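Local coordinates for ATPase associated with various cellular activities, AAA_5 (Staphylothermus marinus, PDB 6N0S), which probably binds and hydrolyses ATP as an McrB protein, represented here by its N-terminal EVE-like domain, which shares structural homology with PUA-like RNA-binding proteins, at residues R43-S48 with F133-A138; L29-M34 with L55-Y60; R153-H158 with Y174-S179. All blocks are in the same frame, centred on the assembly; numbering follows the deposited sequence.

Contact 1: residues R43-S48 with F133-A138; sequences RGIRYS and FLFRLA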
loop_
_atom_site.group_PDB
_atom_site.type_symbol
_atom_site.label_atom_id
_atom_site.label_comp_id
_atom_site.label_asym_id
_atom_site.label_seq_id
_atom_site.Cartn_x
_atom_site.Cartn_y
_atom_site.Cartn_z
ATOM N N ARG A 43 5.969 -9.800 -5.970
ATOM C CA ARG A 43 6.143 -10.395 -7.286
ATOM C C ARG A 43 4.887 -10.191 -8.131
ATOM O O ARG A 43 4.971 -9.804 -9.304
ATOM C CB ARG A 43 6.521 -11.882 -7.141
ATOM C CG ARG A 43 7.137 -12.551 -8.378
ATOM C CD ARG A 43 8.151 -13.704 -8.000
ATOM N NE ARG A 43 7.637 -14.467 -6.881
ATOM C CZ ARG A 43 8.274 -14.712 -5.746
ATOM N NH1 ARG A 43 9.510 -14.317 -5.549
ATOM N NH2 ARG A 43 7.648 -15.376 -4.794
ATOM N N GLY A 44 3.709 -10.397 -7.540
ATOM C CA GLY A 44 2.465 -10.191 -8.275
ATOM C C GLY A 44 2.261 -8.764 -8.751
ATOM O O GLY A 44 1.841 -8.523 -9.890
ATOM N N ILE A 45 2.505 -7.783 -7.881
ATOM C CA ILE A 45 2.221 -6.428 -8.322
ATOM C C ILE A 45 3.260 -5.971 -9.350
ATOM O O ILE A 45 2.928 -5.273 -10.317
ATOM C CB ILE A 45 2.090 -5.482 -7.105
ATOM C CG1 ILE A 45 1.256 -4.255 -7.494
ATOM C CG2 ILE A 45 3.410 -5.126 -6.574
ATOM C CD1 ILE A 45 0.650 -3.503 -6.256
ATOM N N ARG A 46 4.523 -6.368 -9.181
ATOM C CA ARG A 46 5.538 -6.045 -10.182
ATOM C C ARG A 46 5.164 -6.616 -11.549
ATOM O O ARG A 46 5.259 -5.927 -12.571
ATOM C CB ARG A 46 6.903 -6.588 -9.737
ATOM C CG ARG A 46 8.100 -5.706 -10.038
ATOM C CD ARG A 46 9.404 -6.244 -9.412
ATOM N NE ARG A 46 9.784 -7.568 -9.911
ATOM C CZ ARG A 46 9.735 -8.702 -9.205
ATOM N NH1 ARG A 46 9.327 -8.708 -7.933
ATOM N NH2 ARG A 46 10.107 -9.841 -9.773
ATOM N N TYR A 47 4.718 -7.873 -11.586
ATOM C CA TYR A 47 4.334 -8.493 -12.849
ATOM C C TYR A 47 3.066 -7.853 -13.410
ATOM O O TYR A 47 2.931 -7.697 -14.635
ATOM C CB TYR A 47 4.153 -9.997 -12.643
ATOM C CG TYR A 47 3.747 -10.752 -13.886
ATOM C CD1 TYR A 47 4.621 -10.897 -14.958
ATOM C CD2 TYR A 47 2.488 -11.317 -13.990
ATOM C CE1 TYR A 47 4.246 -11.596 -16.110
ATOM C CE2 TYR A 47 2.100 -12.012 -15.123
ATOM C CZ TYR A 47 2.985 -12.149 -16.184
ATOM O OH TYR A 47 2.579 -12.833 -17.305
ATOM N N SER A 48 2.144 -7.449 -12.533
ATOM C CA SER A 48 0.949 -6.751 -12.984
ATOM C C SER A 48 1.309 -5.416 -13.625
ATOM O O SER A 48 0.730 -5.024 -14.645
ATOM C CB SER A 48 -0.010 -6.522 -11.806
ATOM O OG SER A 48 -0.518 -7.753 -11.259
ATOM N N PHE A 133 11.251 -3.100 -0.951
ATOM C CA PHE A 133 10.742 -2.578 -2.209
ATOM C C PHE A 133 10.075 -1.226 -1.980
ATOM O O PHE A 133 9.613 -0.916 -0.873
ATOM C CB PHE A 133 9.757 -3.562 -2.884
ATOM C CG PHE A 133 8.465 -3.781 -2.139
ATOM C CD1 PHE A 133 7.389 -2.929 -2.309
ATOM C CD2 PHE A 133 8.313 -4.864 -1.304
ATOM C CE1 PHE A 133 6.188 -3.160 -1.643
ATOM C CE2 PHE A 133 7.121 -5.090 -0.632
ATOM C CZ PHE A 133 6.064 -4.236 -0.807
ATOM N N LEU A 134 10.022 -0.427 -3.060
ATOM C CA LEU A 134 9.410 0.892 -3.045
ATOM C C LEU A 134 8.786 1.185 -4.395
ATOM O O LEU A 134 9.467 1.134 -5.414
ATOM C CB LEU A 134 10.449 1.964 -2.732
ATOM C CG LEU A 134 10.009 3.427 -2.765
ATOM C CD1 LEU A 134 8.896 3.667 -1.820
ATOM C CD2 LEU A 134 11.199 4.257 -2.403
ATOM N N PHE A 135 7.517 1.541 -4.385
ATOM C CA PHE A 135 6.833 2.069 -5.551
ATOM C C PHE A 135 6.386 3.491 -5.249
ATOM O O PHE A 135 5.786 3.756 -4.195
ATOM C CB PHE A 135 5.614 1.218 -5.923
ATOM C CG PHE A 135 5.959 -0.175 -6.378
ATOM C CD1 PHE A 135 6.503 -0.394 -7.630
ATOM C CD2 PHE A 135 5.743 -1.255 -5.559
ATOM C CE1 PHE A 135 6.801 -1.660 -8.073
ATOM C CE2 PHE A 135 6.059 -2.526 -5.996
ATOM C CZ PHE A 135 6.592 -2.719 -7.267
ATOM N N ARG A 136 6.647 4.403 -6.177
ATOM C CA ARG A 136 6.126 5.763 -6.066
ATOM C C ARG A 136 4.754 5.821 -6.733
ATOM O O ARG A 136 4.625 5.459 -7.903
ATOM C CB ARG A 136 7.097 6.752 -6.710
ATOM C CG ARG A 136 8.363 6.965 -5.895
ATOM C CD ARG A 136 9.415 7.690 -6.690
ATOM N NE ARG A 136 10.185 8.604 -5.856
ATOM C CZ ARG A 136 11.321 8.292 -5.241
ATOM N NH1 ARG A 136 11.841 7.079 -5.355
ATOM N NH2 ARG A 136 11.954 9.213 -4.517
ATOM N N LEU A 137 3.742 6.258 -5.978
ATOM C CA LEU A 137 2.382 6.470 -6.444
ATOM C C LEU A 137 2.183 7.912 -6.916
ATOM O O LEU A 137 2.989 8.803 -6.639
ATOM C CB LEU A 137 1.385 6.186 -5.316
ATOM C CG LEU A 137 1.501 4.778 -4.714
ATOM C CD1 LEU A 137 0.597 4.650 -3.503
ATOM C CD2 LEU A 137 1.177 3.724 -5.762
ATOM N N ALA A 138 1.025 8.150 -7.532
ATOM C CA ALA A 138 0.646 9.463 -8.037
ATOM C C ALA A 138 -0.859 9.585 -7.969
ATOM O O ALA A 138 -1.569 8.577 -7.995
ATOM C CB ALA A 138 1.074 9.678 -9.485
#
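Ile45 and Arg46, neighbours on one turn of helix 39-52, meet the distal end of the Phe135 ring, which extends from strand 132-136. The closer is Ile45, whose methyl CG2 comes in obliquely and lies 3.8 Å from Phe135 CE2 and 4.0 Å from Phe135 CZ. The two side chains run antiparallel alongside each other, Ile45 CG2 meeting the CE2-CZ end of the ring. Phe135 holds its CG opposite the carbonyl carbon (chi1 -66°), and its ring spans much of the gap between backbones whose nearest CA atoms, Arg46 and Phe135, are 9.4 Å apart. Arg46 takes the edge of the same ring: its methylene CG sits near the ring plane, 4.3 Å from Phe135 CZ, while its guanidinium group makes a cation-pi contact with Tyr42. Ser48 OG donates to Gly44 O at 2.8 Å, from the side of the carbonyl plane opposite Ser48 N, while Ser10 N is hydrogen-bonded to Ser48 OG. Ile45 also touches Leu31, Leu55 and Ile57, so it contacts strands of both sheets. Methyl, methylene and ring carbons alone make the cross-contact, which implies dispersion and burial as its source of stability, with the charge of Arg46 kept out of it.

Contact 2: residues L29-M34 with L55-Y60; sequences LTLWGM and LKIIHY
The imidazole of His59, against which Leu31 packs, is gripped at both nitrogens: ND1 is hydrogen-bonded to Glu15 OE1 and NE2 to Ser77 OG. These two bonds, from the strands on either side of 54-61, satisfy a buried polar ring and fix its rotation. Ile57, two residues back on the same face of the strand, lays its CG2 over one ring face, 3.7 Å above the plane and displaced toward the rim, and Tyr140 brings its own ring against the imidazole at a steep angle of about 70°. Against this surface Leu31 sets its two methyls. With chi1 at -53° its CG stands beside the backbone N, and CD1 continues the chain in extended form, anti to CA (chi2 179°), while CD2 is the other branch of the fork. Leu31 CD1 approaches Ile57 CD1 to 4.3 Å, and Leu31 CD2 reaches His59 CE1 obliquely, also at 4.3 Å. The strands belong to different sheets: 30-34 is an outer strand of the small antiparallel sheet, whereas 54-61 is the central strand of the five-stranded mixed sheet of this EVE-like, PUA-related domain. Leu31 and Ile57, the residues of closest backbone approach, are 9.6 Å apart at their CA atoms, too far for backbone pairing, so side chains span the gap. Leu31 also touches Glu15, whose carboxylate holds His59.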
loop_
_atom_site.group_PDB
_atom_site.type_symbol
_atom_site.label_atom_id
_atom_site.label_comp_id
_atom_site.label_asym_id
_atom_site.label_seq_id
_atom_site.Cartn_x
_atom_site.Cartn_y
_atom_site.Cartn_z
ATOM N N LEU A 29 1.036 8.045 -1.129
ATOM C CA LEU A 29 2.310 8.491 -1.668
ATOM C C LEU A 29 3.241 7.368 -2.090
ATOM O O LEU A 29 4.001 7.527 -3.060
ATOM C CB LEU A 29 3.027 9.354 -0.625
ATOM C CG LEU A 29 2.284 10.594 -0.184
ATOM C CD1 LEU A 29 3.145 11.310 0.864
ATOM C CD2 LEU A 29 1.972 11.497 -1.363
ATOM N N THR A 30 3.265 6.263 -1.352
ATOM C CA THR A 30 4.142 5.157 -1.708
ATOM C C THR A 30 3.512 3.853 -1.277
ATOM O O THR A 30 2.540 3.821 -0.521
ATOM C CB THR A 30 5.536 5.240 -1.066
ATOM O OG1 THR A 30 5.424 5.012 0.346
ATOM C CG2 THR A 30 6.191 6.580 -1.321
ATOM N N LEU A 31 4.078 2.784 -1.836
ATOM C CA LEU A 31 3.946 1.418 -1.364
ATOM C C LEU A 31 5.341 0.924 -1.060
ATOM O O LEU A 31 6.237 1.060 -1.894
ATOM C CB LEU A 31 3.324 0.492 -2.415
ATOM C CG LEU A 31 1.989 0.910 -3.035
ATOM C CD1 LEU A 31 1.555 -0.157 -4.081
ATOM C CD2 LEU A 31 0.899 1.118 -2.010
ATOM N N TRP A 32 5.520 0.327 0.104
ATOM C CA TRP A 32 6.849 -0.157 0.432
ATOM C C TRP A 32 6.715 -1.218 1.505
ATOM O O TRP A 32 5.719 -1.268 2.228
ATOM C CB TRP A 32 7.738 1.009 0.889
ATOM C CG TRP A 32 7.398 1.548 2.229
ATOM C CD1 TRP A 32 6.515 2.549 2.516
ATOM C CD2 TRP A 32 7.949 1.131 3.467
ATOM N NE1 TRP A 32 6.477 2.776 3.864
ATOM C CE2 TRP A 32 7.351 1.912 4.473
ATOM C CE3 TRP A 32 8.884 0.155 3.827
ATOM C CZ2 TRP A 32 7.662 1.760 5.819
ATOM C CZ3 TRP A 32 9.190 -0.004 5.155
ATOM C CH2 TRP A 32 8.584 0.797 6.146
ATOM N N GLY A 33 7.721 -2.065 1.590
ATOM C CA GLY A 33 7.683 -3.167 2.526
ATOM C C GLY A 33 8.932 -4.008 2.386
ATOM O O GLY A 33 9.742 -3.822 1.475
HETATM N N MSE A 34 9.061 -4.960 3.297
HETATM C CA MSE A 34 10.183 -5.857 3.300
HETATM C C MSE A 34 9.868 -7.024 2.392
HETATM O O MSE A 34 8.856 -7.676 2.571
HETATM C CB MSE A 34 10.471 -6.363 4.715
HETATM C CG MSE A 34 11.679 -7.307 4.805
HETATM SE SE MSE A 34 11.985 -7.913 6.678
HETATM C CE MSE A 34 12.008 -6.279 7.463
ATOM N N LEU A 55 -1.408 0.726 -12.707
ATOM C CA LEU A 55 -2.327 0.042 -11.807
ATOM C C LEU A 55 -3.116 1.057 -10.991
ATOM O O LEU A 55 -2.642 2.168 -10.722
ATOM C CB LEU A 55 -1.574 -0.911 -10.856
ATOM C CG LEU A 55 -0.562 -1.901 -11.404
ATOM C CD1 LEU A 55 0.111 -2.617 -10.267
ATOM C CD2 LEU A 55 -1.241 -2.917 -12.326
ATOM N N LYS A 56 -4.334 0.677 -10.615
ATOM C CA LYS A 56 -5.141 1.467 -9.693
ATOM C C LYS A 56 -5.075 0.855 -8.286
ATOM O O LYS A 56 -5.344 -0.343 -8.108
ATOM C CB LYS A 56 -6.601 1.529 -10.149
ATOM C CG LYS A 56 -6.820 1.928 -11.579
ATOM C CD LYS A 56 -6.736 3.416 -11.801
ATOM C CE LYS A 56 -5.802 3.762 -12.979
ATOM N NZ LYS A 56 -6.235 3.201 -14.284
ATOM N N ILE A 57 -4.737 1.674 -7.292
ATOM C CA ILE A 57 -4.551 1.228 -5.916
ATOM C C ILE A 57 -5.635 1.842 -5.054
ATOM O O ILE A 57 -5.770 3.074 -4.983
ATOM C CB ILE A 57 -3.162 1.612 -5.386
ATOM C CG1 ILE A 57 -2.067 1.172 -6.350
ATOM C CG2 ILE A 57 -2.941 1.046 -3.972
ATOM C CD1 ILE A 57 -1.936 -0.273 -6.578
ATOM N N ILE A 58 -6.407 1.012 -4.409
ATOM C CA ILE A 58 -7.325 1.469 -3.373
ATOM C C ILE A 58 -6.676 1.258 -2.012
ATOM O O ILE A 58 -6.083 0.209 -1.744
ATOM C CB ILE A 58 -8.663 0.735 -3.473
ATOM C CG1 ILE A 58 -9.356 1.088 -4.798
ATOM C CG2 ILE A 58 -9.519 1.104 -2.309
ATOM C CD1 ILE A 58 -10.695 0.350 -4.946
ATOM N N HIS A 59 -6.798 2.254 -1.141
ATOM C CA HIS A 59 -6.126 2.278 0.158
ATOM C C HIS A 59 -7.127 1.943 1.260
ATOM O O HIS A 59 -8.156 2.620 1.413
ATOM C CB HIS A 59 -5.463 3.642 0.396
ATOM C CG HIS A 59 -4.399 3.954 -0.617
ATOM N ND1 HIS A 59 -3.105 3.503 -0.493
ATOM C CD2 HIS A 59 -4.454 4.616 -1.799
ATOM C CE1 HIS A 59 -2.400 3.891 -1.545
ATOM N NE2 HIS A 59 -3.202 4.556 -2.360
ATOM N N TYR A 60 -6.829 0.889 2.004
ATOM C CA TYR A 60 -7.685 0.378 3.067
ATOM C C TYR A 60 -6.996 0.558 4.416
ATOM O O TYR A 60 -5.778 0.371 4.540
ATOM C CB TYR A 60 -7.978 -1.122 2.817
ATOM C CG TYR A 60 -8.677 -1.832 3.953
ATOM C CD1 TYR A 60 -10.051 -1.766 4.096
ATOM C CD2 TYR A 60 -7.965 -2.579 4.867
ATOM C CE1 TYR A 60 -10.698 -2.426 5.113
ATOM C CE2 TYR A 60 -8.602 -3.246 5.889
ATOM C CZ TYR A 60 -9.967 -3.149 6.017
ATOM O OH TYR A 60 -10.604 -3.794 7.044
#

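Contact 3: residues R153-H158 with Y174-S179; sequences RDIISH and YEAIHS
The irregular segment 153-158 runs alongside helix 171-178, with Ile155 and Ala176 closest at 8.0 Å between CA atoms. Two apolar pairs bridge that gap. Ile155 points its branch methyl CG2 away from its own backbone N (chi1 of CG1 -69°), and CG2 meets the methyl of Ala176 at 4.2 Å between Ile155 CG2 and Ala176 CB. The second pair is looser: Ile177 leaves the helix at an angle to the loop, and its extended chain (chi2 167°) brings Ile177 CD1 nearer, to 4.5 Å from Ile156 CG2. Ile156 is backed by Tyr149 and Trp161, and Ile177 reaches Ile58 of the large sheet, so this pair lies deeper than the first. One turn apart on the helix, Tyr174 and His178 share a partner in Glu76, which is hydrogen-bonded to Tyr174 OH through OE1 and to His178 ND1 through OE2. The arrangement is peripheral loop-on-helix packing, joining the connection between strands 138-148 and 166-169 to the final helix that lies beside the mixed sheet of the EVE-like domain.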
loop_
_atom_site.group_PDB
_atom_site.type_symbol
_atom_site.label_atom_id
_atom_site.label_comp_id
_atom_site.label_asym_id
_atom_site.label_seq_id
_atom_site.Cartn_x
_atom_site.Cartn_y
_atom_site.Cartn_z
ATOM N N ARG A 153 -18.881 -5.851 2.129
ATOM C CA ARG A 153 -18.365 -7.053 2.773
ATOM C C ARG A 153 -18.753 -8.321 2.024
ATOM O O ARG A 153 -18.055 -9.329 2.126
ATOM C CB ARG A 153 -18.861 -7.118 4.224
ATOM C CG ARG A 153 -20.373 -7.169 4.396
ATOM C CD ARG A 153 -20.784 -7.233 5.876
ATOM N NE ARG A 153 -20.079 -8.290 6.605
ATOM C CZ ARG A 153 -19.178 -8.097 7.572
ATOM N NH1 ARG A 153 -18.846 -6.877 7.973
ATOM N NH2 ARG A 153 -18.604 -9.142 8.158
ATOM N N ASP A 154 -19.855 -8.296 1.282
ATOM C CA ASP A 154 -20.313 -9.463 0.550
ATOM C C ASP A 154 -19.788 -9.480 -0.872
ATOM O O ASP A 154 -20.101 -10.406 -1.621
ATOM C CB ASP A 154 -21.848 -9.528 0.578
ATOM C CG ASP A 154 -22.389 -9.903 1.970
ATOM O OD1 ASP A 154 -21.814 -10.814 2.601
ATOM O OD2 ASP A 154 -23.362 -9.280 2.447
ATOM N N ILE A 155 -18.935 -8.524 -1.220
ATOM C CA ILE A 155 -18.391 -8.374 -2.560
ATOM C C ILE A 155 -16.917 -8.745 -2.596
ATOM O O ILE A 155 -16.492 -9.587 -3.398
ATOM C CB ILE A 155 -18.605 -6.932 -3.061
ATOM C CG1 ILE A 155 -20.090 -6.696 -3.300
ATOM C CG2 ILE A 155 -17.785 -6.662 -4.313
ATOM C CD1 ILE A 155 -20.465 -5.245 -3.283
ATOM N N ILE A 156 -16.119 -8.115 -1.739
ATOM C CA ILE A 156 -14.709 -8.466 -1.578
ATOM C C ILE A 156 -14.586 -9.479 -0.443
ATOM O O ILE A 156 -15.523 -9.668 0.337
ATOM C CB ILE A 156 -13.831 -7.217 -1.335
ATOM C CG1 ILE A 156 -14.401 -6.284 -0.246
ATOM C CG2 ILE A 156 -13.676 -6.414 -2.636
ATOM C CD1 ILE A 156 -14.034 -6.650 1.202
ATOM N N SER A 157 -13.434 -10.133 -0.326
ATOM C CA SER A 157 -13.280 -11.194 0.651
ATOM C C SER A 157 -12.186 -10.808 1.637
ATOM O O SER A 157 -11.020 -11.194 1.493
ATOM C CB SER A 157 -12.983 -12.539 -0.041
ATOM O OG SER A 157 -13.210 -13.567 0.906
ATOM N N HIS A 158 -12.589 -10.087 2.670
ATOM C CA HIS A 158 -11.657 -9.607 3.684
ATOM C C HIS A 158 -10.945 -10.757 4.397
ATOM O O HIS A 158 -9.792 -10.605 4.801
ATOM C CB HIS A 158 -12.436 -8.713 4.666
ATOM C CG HIS A 158 -11.644 -8.228 5.835
ATOM N ND1 HIS A 158 -11.481 -8.971 6.984
ATOM C CD2 HIS A 158 -11.029 -7.041 6.066
ATOM C CE1 HIS A 158 -10.758 -8.289 7.852
ATOM N NE2 HIS A 158 -10.477 -7.108 7.324
ATOM N N TYR A 174 -13.104 -3.230 -7.848
ATOM C CA TYR A 174 -12.698 -1.834 -7.973
ATOM C C TYR A 174 -13.889 -0.925 -8.265
ATOM O O TYR A 174 -14.114 0.066 -7.571
ATOM C CB TYR A 174 -11.653 -1.704 -9.081
ATOM C CG TYR A 174 -11.361 -0.274 -9.360
ATOM C CD1 TYR A 174 -10.475 0.449 -8.546
ATOM C CD2 TYR A 174 -12.008 0.395 -10.393
ATOM C CE1 TYR A 174 -10.228 1.781 -8.774
ATOM C CE2 TYR A 174 -11.773 1.742 -10.621
ATOM C CZ TYR A 174 -10.886 2.427 -9.812
ATOM O OH TYR A 174 -10.648 3.755 -10.063
ATOM N N GLU A 175 -14.655 -1.242 -9.307
ATOM C CA GLU A 175 -15.817 -0.433 -9.646
ATOM C C GLU A 175 -16.812 -0.379 -8.507
ATOM O O GLU A 175 -17.459 0.656 -8.292
ATOM C CB GLU A 175 -16.487 -0.981 -10.911
ATOM C CG GLU A 175 -15.654 -0.797 -12.151
ATOM C CD GLU A 175 -16.463 -0.871 -13.439
ATOM O OE1 GLU A 175 -17.513 -1.556 -13.467
ATOM O OE2 GLU A 175 -16.022 -0.261 -14.442
ATOM N N ALA A 176 -16.938 -1.461 -7.742
ATOM C CA ALA A 176 -17.893 -1.455 -6.642
ATOM C C ALA A 176 -17.491 -0.460 -5.553
ATOM O O ALA A 176 -18.347 0.234 -4.984
ATOM C CB ALA A 176 -18.015 -2.859 -6.048
ATOM N N ILE A 177 -16.203 -0.425 -5.206
ATOM C CA ILE A 177 -15.707 0.484 -4.176
ATOM C C ILE A 177 -15.634 1.902 -4.721
ATOM O O ILE A 177 -16.093 2.863 -4.092
ATOM C CB ILE A 177 -14.328 0.002 -3.678
ATOM C CG1 ILE A 177 -14.445 -1.297 -2.873
ATOM C CG2 ILE A 177 -13.640 1.076 -2.828
ATOM C CD1 ILE A 177 -13.077 -1.986 -2.637
ATOM N N HIS A 178 -15.035 2.042 -5.900
ATOM C CA HIS A 178 -14.952 3.326 -6.572
ATOM C C HIS A 178 -16.314 3.990 -6.679
ATOM O O HIS A 178 -16.431 5.203 -6.500
ATOM C CB HIS A 178 -14.359 3.128 -7.963
ATOM C CG HIS A 178 -14.124 4.407 -8.713
ATOM N ND1 HIS A 178 -13.126 5.294 -8.377
ATOM C CD2 HIS A 178 -14.726 4.919 -9.813
ATOM C CE1 HIS A 178 -13.139 6.310 -9.226
ATOM N NE2 HIS A 178 -14.094 6.100 -10.113
ATOM N N SER A 179 -17.356 3.210 -6.967
ATOM C CA SER A 179 -18.684 3.764 -7.197
ATOM C C SER A 179 -19.359 4.169 -5.900
ATOM O O SER A 179 -20.463 4.721 -5.929
ATOM C CB SER A 179 -19.560 2.750 -7.962
ATOM O OG SER A 179 -20.178 1.814 -7.085
#

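In the fold
Contacts 1 and 2 form one continuous core, their centres 8 Å apart. Their segments alternate along the chain, and strands 30-34 and 132-136 are neighbours in the small sheet, where Phe135 N probably hydrogen-bonds to Leu31 O at 2.8 Å. Helix 39-52, which links the two strands of contact 2 in sequence, adds to it, with Ile45 CG1 at 3.4 Å from Leu55 CD1. Contact 3 lies about 17 Å from contact 2 between centres and meets it through residues 55-60, where Ile58 CD1 packs 3.6 Å from Tyr174 CD1. Contacts 1 and 3 do not touch; their nearest atoms are about 10 Å apart. Strand 54-61 thus carries residues that face both regions.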